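Local coordinates for protein probable L,D-transpeptidase 3 (Mycobacterium tuberculosis, PDB 6D4K) that is a probable L,D-transpeptidase of the mycobacterial cell wall that forms a covalent adduct with the beta-lactam faropenem and may attach proteins to peptidoglycan, at residues A[79-82]-A[86-89]. Sequence-based numbering, arbitrary orientation.
Sequences EWLD and VQWV
V86 packs against the indole of W80 on the tight side of this contact. Its CG2 methyl sits over the five-membered ring, 3.5 Å from the ring centroid and 8° off the normal, a CH-pi contact. With V86 CG2 anti to its own N, that methyl is turned to the indole and comes within 3.4 Å of E79 O. W80 rests on R59 and A62 of helix 59-65, and its NE1 hydrogen-bonds E63. V86 packs further on V47 and F49.

The segments lie on the hairpin of strands 76-80 and 85-90, in the four-stranded antiparallel sheet of the Ig-like domain, with L81 at the corner where the first arm turns. E79 and Q87 form a hydrogen-bonded pair: E79 N to Q87 O and Q87 N to E79 O are both 2.8 Å. W80 and V86 are the next, non-hydrogen-bonded pair. Just beyond it, L81 and D82 form a classic beta bulge.

The other face of the hairpin is more open to solvent. E79 and Q87 run side by side. Q87 NE2 donates to E79 OE1 at 3.0 Å. E79 OE1 lies in the plane of the Q87 amide, but Q87 NE2 approaches 36° out of the carboxylate plane. V89 CG2 touches E79 CD at 3.7 Å. L81 crosses Q87 at about a right angle and lays both methyls over one face of the amide, with L81 CD1 3.7 Å from Q87 OE1.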
ATOM      1  N   GLU A  79     -11.600  -5.362 -10.422  1.00 19.51           N
ATOM      2  CA  GLU A  79     -12.249  -5.480  -9.120  1.00 21.28           C
ATOM      3  C   GLU A  79     -13.181  -4.293  -8.954  1.00 19.08           C
ATOM      4  O   GLU A  79     -12.758  -3.146  -9.119  1.00 19.82           O
ATOM      5  CB  GLU A  79     -11.223  -5.436  -7.981  1.00 27.31           C
ATOM      6  CG  GLU A  79     -10.109  -6.452  -8.052  1.00 35.72           C
ATOM      7  CD  GLU A  79      -9.133  -6.295  -6.899  1.00 43.47           C
ATOM      8  OE1 GLU A  79      -9.127  -5.214  -6.263  1.00 44.64           O
ATOM      9  OE2 GLU A  79      -8.382  -7.257  -6.626  1.00 49.02           O
ATOM     10  N   TRP A  80     -14.439  -4.554  -8.627  1.00 18.66           N
ATOM     11  CA  TRP A  80     -15.407  -3.484  -8.439  1.00 21.34           C
ATOM     12  C   TRP A  80     -15.308  -2.949  -7.013  1.00 23.55           C
ATOM     13  O   TRP A  80     -15.475  -3.699  -6.048  1.00 26.36           O
ATOM     14  CB  TRP A  80     -16.820  -3.969  -8.786  1.00 21.49           C
ATOM     15  CG  TRP A  80     -16.954  -4.128 -10.269  1.00 20.97           C
ATOM     16  CD1 TRP A  80     -16.524  -5.179 -11.016  1.00 20.70           C
ATOM     17  CD2 TRP A  80     -17.497  -3.170 -11.184  1.00 18.71           C
ATOM     18  NE1 TRP A  80     -16.778  -4.947 -12.350  1.00 19.85           N
ATOM     19  CE2 TRP A  80     -17.379  -3.721 -12.480  1.00 18.29           C
ATOM     20  CE3 TRP A  80     -18.069  -1.898 -11.032  1.00 19.37           C
ATOM     21  CZ2 TRP A  80     -17.808  -3.046 -13.625  1.00 18.19           C
ATOM     22  CZ3 TRP A  80     -18.527  -1.237 -12.156  1.00 18.28           C
ATOM     23  CH2 TRP A  80     -18.369  -1.802 -13.449  1.00 18.90           C
ATOM     24  N   LEU A  81     -15.000  -1.655  -6.889  1.00 22.21           N
ATOM     25  CA  LEU A  81     -14.905  -1.005  -5.584  1.00 24.66           C
ATOM     26  C   LEU A  81     -16.231  -0.414  -5.122  1.00 27.17           C
ATOM     27  O   LEU A  81     -16.463  -0.291  -3.913  1.00 30.38           O
ATOM     28  CB  LEU A  81     -13.842   0.098  -5.619  1.00 24.46           C
ATOM     29  CG  LEU A  81     -12.453  -0.326  -6.095  1.00 27.33           C
ATOM     30  CD1 LEU A  81     -11.438   0.802  -5.970  1.00 26.78           C
ATOM     31  CD2 LEU A  81     -11.995  -1.552  -5.330  1.00 28.58           C
ATOM     32  N   ASP A  82     -17.088  -0.037  -6.065  1.00 27.91           N
ATOM     33  CA  ASP A  82     -18.416   0.503  -5.814  1.00 27.22           C
ATOM     34  C   ASP A  82     -19.212   0.245  -7.085  1.00 27.18           C
ATOM     35  O   ASP A  82     -18.662  -0.224  -8.084  1.00 25.55           O
ATOM     36  CB  ASP A  82     -18.344   2.004  -5.496  1.00 31.83           C
ATOM     37  CG  ASP A  82     -19.439   2.476  -4.539  1.00 39.44           C
ATOM     38  OD1 ASP A  82     -20.519   1.843  -4.457  1.00 39.03           O
ATOM     39  OD2 ASP A  82     -19.212   3.506  -3.867  1.00 40.67           O
ATOM     40  N   VAL A  86     -14.694   0.757 -10.940  1.00 17.12           N
ATOM     41  CA  VAL A  86     -13.990  -0.505 -11.140  1.00 16.15           C
ATOM     42  C   VAL A  86     -12.504  -0.200 -11.265  1.00 16.55           C
ATOM     43  O   VAL A  86     -12.107   0.754 -11.940  1.00 16.71           O
ATOM     44  CB  VAL A  86     -14.524  -1.345 -12.334  1.00 16.73           C
ATOM     45  CG1 VAL A  86     -14.221  -0.691 -13.688  1.00 18.26           C
ATOM     46  CG2 VAL A  86     -13.996  -2.787 -12.277  1.00 16.18           C
ATOM     47  N   GLN A  87     -11.678  -0.986 -10.596  1.00 18.39           N
ATOM     48  CA  GLN A  87     -10.244  -0.821 -10.742  1.00 17.61           C
ATOM     49  C   GLN A  87      -9.653  -2.027 -11.445  1.00 19.40           C
ATOM     50  O   GLN A  87     -10.131  -3.155 -11.283  1.00 19.02           O
ATOM     51  CB  GLN A  87      -9.532  -0.580  -9.412  1.00 21.05           C
ATOM     52  CG  GLN A  87      -9.320  -1.768  -8.528  1.00 23.72           C
ATOM     53  CD  GLN A  87      -8.487  -1.405  -7.333  1.00 24.80           C
ATOM     54  OE1 GLN A  87      -8.068  -0.255  -7.193  1.00 28.72           O
ATOM     55  NE2 GLN A  87      -8.265  -2.363  -6.447  1.00 26.44           N
ATOM     56  N   TRP A  88      -8.629  -1.771 -12.238  1.00 17.04           N
ATOM     57  CA  TRP A  88      -7.932  -2.810 -12.984  1.00 17.41           C
ATOM     58  C   TRP A  88      -6.565  -2.942 -12.333  1.00 16.29           C
ATOM     59  O   TRP A  88      -5.772  -1.995 -12.342  1.00 16.75           O
ATOM     60  CB  TRP A  88      -7.851  -2.379 -14.439  1.00 17.89           C
ATOM     61  CG  TRP A  88      -7.263  -3.365 -15.386  1.00 17.39           C
ATOM     62  CD1 TRP A  88      -7.919  -4.373 -16.052  1.00 19.02           C
ATOM     63  CD2 TRP A  88      -5.910  -3.401 -15.845  1.00 17.76           C
ATOM     64  NE1 TRP A  88      -7.042  -5.039 -16.889  1.00 19.29           N
ATOM     65  CE2 TRP A  88      -5.802  -4.465 -16.767  1.00 19.10           C
ATOM     66  CE3 TRP A  88      -4.769  -2.649 -15.546  1.00 18.13           C
ATOM     67  CZ2 TRP A  88      -4.607  -4.766 -17.412  1.00 19.36           C
ATOM     68  CZ3 TRP A  88      -3.580  -2.964 -16.177  1.00 19.59           C
ATOM     69  CH2 TRP A  88      -3.509  -4.018 -17.102  1.00 19.64           C
ATOM     70  N   VAL A  89      -6.314  -4.099 -11.737  1.00 17.72           N
ATOM     71  CA  VAL A  89      -5.109  -4.357 -10.956  1.00 17.56           C
ATOM     72  C   VAL A  89      -4.110  -5.053 -11.868  1.00 17.40           C
ATOM     73  O   VAL A  89      -4.377  -6.182 -12.312  1.00 18.31           O
ATOM     74  CB  VAL A  89      -5.443  -5.236  -9.740  1.00 19.24           C
ATOM     75  CG1 VAL A  89      -4.181  -5.595  -8.962  1.00 20.61           C
ATOM     76  CG2 VAL A  89      -6.494  -4.537  -8.862  1.00 21.34           C
TER